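Local coordinates for protein GCN5-related N-acetyltransferase:Aminotransferase, class-II (Rhodopseudomonas palustris, PDB 2FIW) that binds acetyl coenzyme A and, as a member of the GNAT family, probably transfers its acetyl group to an amine of an acceptor substrate, at residues A77-L88 and T101-K109. Residues are numbered along the deposited sequence; the frame is centred on the assembly and turned at random.
With ACO (acetyl coenzyme *a), chain C.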
loop_
_atom_site.group_PDB
_atom_site.type_symbol
_atom_site.label_atom_id
_atom_site.label_comp_id
_atom_site.label_asym_id
_atom_site.label_seq_id
_atom_site.Cartn_x
_atom_site.Cartn_y
_atom_site.Cartn_z
ATOM N N ALA A 77 -5.359 0.724 0.162
ATOM C CA ALA A 77 -4.379 1.343 -0.717
ATOM C C ALA A 77 -4.791 2.780 -1.001
ATOM O O ALA A 77 -5.959 3.139 -0.857
ATOM C CB ALA A 77 -4.211 0.541 -2.007
ATOM N N SER A 78 -3.819 3.594 -1.401
ATOM C CA SER A 78 -4.023 5.021 -1.510
ATOM C C SER A 78 -3.333 5.599 -2.719
ATOM O O SER A 78 -2.128 5.432 -2.920
ATOM C CB SER A 78 -3.535 5.714 -0.251
ATOM O OG SER A 78 -4.257 6.908 -0.012
ATOM N N LEU A 79 -4.126 6.270 -3.544
ATOM C CA LEU A 79 -3.585 7.000 -4.669
ATOM C C LEU A 79 -3.396 8.468 -4.275
ATOM O O LEU A 79 -4.321 9.103 -3.765
ATOM C CB LEU A 79 -4.515 6.863 -5.881
ATOM C CG LEU A 79 -4.066 7.579 -7.156
ATOM C CD1 LEU A 79 -3.070 6.717 -7.917
ATOM C CD2 LEU A 79 -5.302 7.862 -7.996
ATOM N N LYS A 80 -2.182 8.980 -4.472
ATOM C CA LYS A 80 -1.902 10.400 -4.312
ATOM C C LYS A 80 -1.867 11.030 -5.690
ATOM O O LYS A 80 -1.286 10.468 -6.624
ATOM C CB LYS A 80 -0.563 10.637 -3.604
ATOM C CG LYS A 80 -0.195 12.115 -3.463
ATOM C CD LYS A 80 0.945 12.334 -2.481
ATOM C CE LYS A 80 1.430 13.780 -2.552
ATOM N NZ LYS A 80 1.625 14.392 -1.187
ATOM N N GLY A 81 -2.513 12.189 -5.811
ATOM C CA GLY A 81 -2.487 12.976 -7.041
ATOM C C GLY A 81 -3.002 12.142 -8.197
ATOM O O GLY A 81 -3.764 11.193 -7.978
ATOM N N PRO A 82 -2.565 12.469 -9.433
ATOM C CA PRO A 82 -2.996 11.697 -10.599
ATOM C C PRO A 82 -2.392 10.274 -10.691
ATOM O O PRO A 82 -3.097 9.329 -11.073
ATOM C CB PRO A 82 -2.549 12.573 -11.784
ATOM C CG PRO A 82 -1.367 13.331 -11.265
ATOM C CD PRO A 82 -1.650 13.569 -9.796
ATOM N N ASP A 83 -1.120 10.122 -10.318
ATOM C CA ASP A 83 -0.373 8.919 -10.695
ATOM C C ASP A 83 0.538 8.263 -9.650
ATOM O O ASP A 83 1.370 7.437 -10.007
ATOM C CB ASP A 83 0.436 9.207 -11.961
ATOM C CG ASP A 83 1.343 10.419 -11.816
ATOM O OD1 ASP A 83 1.566 10.904 -10.673
ATOM O OD2 ASP A 83 1.834 10.890 -12.871
ATOM N N HIS A 84 0.390 8.617 -8.380
ATOM C CA HIS A 84 1.197 7.987 -7.332
ATOM C C HIS A 84 0.460 6.951 -6.500
ATOM O O HIS A 84 -0.522 7.269 -5.829
ATOM C CB HIS A 84 1.800 9.023 -6.395
ATOM C CG HIS A 84 2.840 9.873 -7.034
ATOM N ND1 HIS A 84 2.530 10.983 -7.787
ATOM C CD2 HIS A 84 4.191 9.775 -7.041
ATOM C CE1 HIS A 84 3.646 11.536 -8.229
ATOM N NE2 HIS A 84 4.668 10.821 -7.792
ATOM N N ILE A 85 0.966 5.724 -6.514
ATOM C CA ILE A 85 0.541 4.731 -5.540
ATOM C C ILE A 85 1.271 5.043 -4.252
ATOM O O ILE A 85 2.440 4.708 -4.096
ATOM C CB ILE A 85 0.824 3.287 -5.995
ATOM C CG1 ILE A 85 0.020 2.970 -7.265
ATOM C CG2 ILE A 85 0.537 2.290 -4.855
ATOM C CD1 ILE A 85 -0.018 1.514 -7.606
ATOM N N ASP A 86 0.565 5.699 -3.337
ATOM C CA ASP A 86 1.153 6.190 -2.103
ATOM C C ASP A 86 1.253 5.113 -1.020
ATOM O O ASP A 86 2.207 5.097 -0.250
ATOM C CB ASP A 86 0.356 7.387 -1.587
ATOM C CG ASP A 86 1.079 8.140 -0.481
ATOM O OD1 ASP A 86 2.255 8.508 -0.677
ATOM O OD2 ASP A 86 0.472 8.371 0.582
HETATM N N MSE A 87 0.268 4.220 -0.972
HETATM C CA MSE A 87 0.148 3.226 0.086
HETATM C C MSE A 87 -0.531 1.961 -0.402
HETATM O O MSE A 87 -1.474 2.020 -1.202
HETATM C CB MSE A 87 -0.630 3.801 1.269
HETATM C CG MSE A 87 0.034 5.018 1.882
HETATM SE SE MSE A 87 -0.812 5.613 3.484
HETATM C CE MSE A 87 -2.353 6.256 2.743
ATOM N N LEU A 88 -0.025 0.827 0.084
ATOM C CA LEU A 88 -0.569 -0.504 -0.167
ATOM C C LEU A 88 -0.218 -1.357 1.036
ATOM O O LEU A 88 0.954 -1.652 1.250
ATOM C CB LEU A 88 0.064 -1.134 -1.407
ATOM C CG LEU A 88 -0.727 -2.185 -2.208
ATOM C CD1 LEU A 88 0.196 -3.223 -2.842
ATOM C CD2 LEU A 88 -1.899 -2.869 -1.499
ATOM N N THR A 101 -3.635 -7.256 -5.195
ATOM C CA THR A 101 -3.944 -7.157 -6.633
ATOM C C THR A 101 -5.270 -6.443 -6.930
ATOM O O THR A 101 -5.334 -5.568 -7.779
ATOM C CB THR A 101 -3.933 -8.570 -7.299
ATOM O OG1 THR A 101 -2.619 -9.125 -7.189
ATOM C CG2 THR A 101 -4.346 -8.526 -8.763
ATOM N N THR A 102 -6.318 -6.825 -6.222
ATOM C CA THR A 102 -7.619 -6.175 -6.322
ATOM C C THR A 102 -7.503 -4.677 -6.020
ATOM O O THR A 102 -8.005 -3.857 -6.770
ATOM C CB THR A 102 -8.640 -6.869 -5.362
ATOM O OG1 THR A 102 -8.754 -8.253 -5.726
ATOM C CG2 THR A 102 -10.014 -6.229 -5.441
ATOM N N LEU A 103 -6.808 -4.335 -4.939
ATOM C CA LEU A 103 -6.627 -2.949 -4.547
ATOM C C LEU A 103 -5.899 -2.148 -5.612
ATOM O O LEU A 103 -6.344 -1.054 -5.975
ATOM C CB LEU A 103 -5.868 -2.855 -3.225
ATOM C CG LEU A 103 -6.646 -3.058 -1.932
ATOM C CD1 LEU A 103 -5.638 -3.197 -0.797
ATOM C CD2 LEU A 103 -7.688 -1.901 -1.687
ATOM N N ILE A 104 -4.793 -2.698 -6.117
ATOM C CA ILE A 104 -3.968 -1.999 -7.105
ATOM C C ILE A 104 -4.654 -1.859 -8.465
ATOM O O ILE A 104 -4.561 -0.809 -9.074
ATOM C CB ILE A 104 -2.533 -2.583 -7.208
ATOM C CG1 ILE A 104 -1.802 -2.422 -5.883
ATOM C CG2 ILE A 104 -1.718 -1.876 -8.284
ATOM C CD1 ILE A 104 -1.990 -1.050 -5.223
ATOM N N ASP A 105 -5.356 -2.894 -8.921
ATOM C CA ASP A 105 -6.210 -2.781 -10.103
ATOM C C ASP A 105 -7.198 -1.601 -9.986
ATOM O O ASP A 105 -7.399 -0.849 -10.943
ATOM C CB ASP A 105 -7.002 -4.076 -10.308
ATOM C CG ASP A 105 -6.130 -5.263 -10.759
ATOM O OD1 ASP A 105 -4.959 -5.068 -11.191
ATOM O OD2 ASP A 105 -6.634 -6.408 -10.668
ATOM N N ALA A 106 -7.816 -1.448 -8.814
ATOM C CA ALA A 106 -8.751 -0.334 -8.582
ATOM C C ALA A 106 -8.073 1.022 -8.694
ATOM O O ALA A 106 -8.635 1.941 -9.291
ATOM C CB ALA A 106 -9.464 -0.478 -7.255
ATOM N N LEU A 107 -6.853 1.128 -8.159
ATOM C CA LEU A 107 -6.073 2.359 -8.244
ATOM C C LEU A 107 -5.641 2.704 -9.676
ATOM O O LEU A 107 -5.667 3.872 -10.068
ATOM C CB LEU A 107 -4.869 2.329 -7.301
ATOM C CG LEU A 107 -5.097 2.283 -5.776
ATOM C CD1 LEU A 107 -3.800 2.619 -5.059
ATOM C CD2 LEU A 107 -6.220 3.205 -5.298
ATOM N N GLU A 108 -5.260 1.700 -10.457
ATOM C CA GLU A 108 -4.935 1.926 -11.876
ATOM C C GLU A 108 -6.144 2.355 -12.726
ATOM O O GLU A 108 -6.007 3.206 -13.592
ATOM C CB GLU A 108 -4.252 0.701 -12.475
ATOM C CG GLU A 108 -3.059 0.280 -11.653
ATOM C CD GLU A 108 -2.345 -0.956 -12.157
ATOM O OE1 GLU A 108 -2.850 -1.639 -13.087
ATOM O OE2 GLU A 108 -1.259 -1.237 -11.602
ATOM N N LYS A 109 -7.316 1.771 -12.477
ATOM C CA LYS A 109 -8.555 2.167 -13.166
ATOM C C LYS A 109 -8.874 3.625 -12.825
ATOM O O LYS A 109 -9.140 4.432 -13.714
ATOM C CB LYS A 109 -9.711 1.240 -12.749
ATOM C CG LYS A 109 -11.093 1.534 -13.351
ATOM C CD LYS A 109 -12.085 0.448 -12.881
ATOM C CE LYS A 109 -13.496 0.592 -13.475
ATOM N NZ LYS A 109 -13.666 -0.047 -14.828
HETATM N N1A ACO C . -1.847 -19.332 -4.234
HETATM C C2A ACO C . -0.571 -18.947 -4.439
HETATM N N3A ACO C . -0.247 -17.649 -4.596
HETATM C C4A ACO C . -1.188 -16.655 -4.552
HETATM C C5A ACO C . -2.521 -16.970 -4.343
HETATM C C6A ACO C . -2.855 -18.417 -4.175
HETATM N N6A ACO C . -4.134 -18.820 -3.970
HETATM N N7A ACO C . -3.221 -15.814 -4.349
HETATM C C8A ACO C . -2.340 -14.805 -4.552
HETATM N N9A ACO C . -1.111 -15.324 -4.683
HETATM C C1B ACO C . 0.181 -14.619 -4.907
HETATM C C2B ACO C . 0.238 -13.753 -6.151
HETATM O O2B ACO C . 0.549 -14.534 -7.307
HETATM C C3B ACO C . 1.361 -12.791 -5.799
HETATM O O3B ACO C . 2.617 -13.247 -6.304
HETATM P P3B ACO C . 3.842 -12.233 -6.620
HETATM O O7A ACO C . 4.453 -11.828 -5.284
HETATM O O8A ACO C . 3.195 -11.068 -7.334
HETATM O O9A ACO C . 4.747 -13.080 -7.487
HETATM C C4B ACO C . 1.398 -12.744 -4.266
HETATM O O4B ACO C . 0.532 -13.780 -3.798
HETATM C C5B ACO C . 0.914 -11.408 -3.701
HETATM O O5B ACO C . -0.312 -11.063 -4.364
HETATM P P1A ACO C . -1.625 -10.564 -3.581
HETATM O O1A ACO C . -2.204 -11.710 -2.776
HETATM O O2A ACO C . -2.453 -9.862 -4.633
HETATM O O3A ACO C . -0.982 -9.448 -2.605
HETATM P P2A ACO C . -1.167 -9.430 -1.023
HETATM O O4A ACO C . -0.368 -10.568 -0.450
HETATM O O5A ACO C . -2.639 -9.332 -0.740
HETATM O O6A ACO C . -0.481 -8.028 -0.590
HETATM C CBP ACO C . 1.476 -6.534 -0.224
HETATM C CCP ACO C . 0.723 -7.495 -1.160
HETATM C CDP ACO C . 2.801 -6.183 -0.890
HETATM C CEP ACO C . 0.648 -5.278 0.002
HETATM C CAP ACO C . 1.717 -7.175 1.164
HETATM O OAP ACO C . 2.661 -8.258 1.094
HETATM C C9P ACO C . 2.072 -6.247 2.322
HETATM O O9P ACO C . 1.111 -5.694 3.055
HETATM N N8P ACO C . 3.289 -6.030 2.606
HETATM C C7P ACO C . 3.877 -5.229 3.690
HETATM C C6P ACO C . 3.684 -3.720 3.532
HETATM C C5P ACO C . 4.341 -3.277 2.260
HETATM O O5P ACO C . 5.449 -3.690 1.945
HETATM N N4P ACO C . 3.643 -2.437 1.511
HETATM C C3P ACO C . 4.064 -1.902 0.232
HETATM C C2P ACO C . 4.913 -0.673 0.512
HETATM S S1P ACO C . 4.936 0.181 -1.020
HETATM C C ACO C . 3.884 1.456 -0.808
HETATM O O ACO C . 3.007 1.402 0.047
HETATM C CH3 ACO C . 4.028 2.524 -1.576
#
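Ala77 meets three residues of helix 101-109 with one methyl: its CB lies 3.7 Å from CD1 of Leu107 and also touches CB of Leu103 and CD1 of Ile104. So small a side chain lets the backbones come close, with 6.2 Å between CA of Ala77 and CA of Leu103. Ser78 points away from the helix, and its hydroxyl is hydrogen-bonded to Thr64 OG1, yet its backbone N still borders CD1 of Leu107. The two methyls of that leucine lie along the near face of the strand, CD2 4.1 Å from CB of Leu79. Past the hairpin turn, Ile85 sends CD1 across Ile104 at nearly a right angle, 3.9 Å from its CG2; the extended end of Ile85 (chi2 -167°) carries that methyl to the helix. Opposite Ser78, Asp86 and Met87 form a classic beta bulge, as the hairpin nears the thioester. Leu88 closes the row: CG sits 3.5 Å from CD1 of Ile104, CD2 meets CD1 of Leu103, and both methyls also pack against CEP of the cofactor. Its backbone O accepts a 2.8 Å bond from N4P of the pantetheine arm, while its N gives a weak one to the acetyl oxygen. With only a methyl left by an alanine here, a gap is likely to open between helix and pantetheine. At the helix's pyrophosphate end, Thr101 N and OG1 both grip O2A, the latter at 2.7 Å. Within this GNAT beta-alpha-beta unit, helix and hairpin thus meet through apolar packing, while strand holds the acetyl-pantetheine end and helix the pyrophosphate.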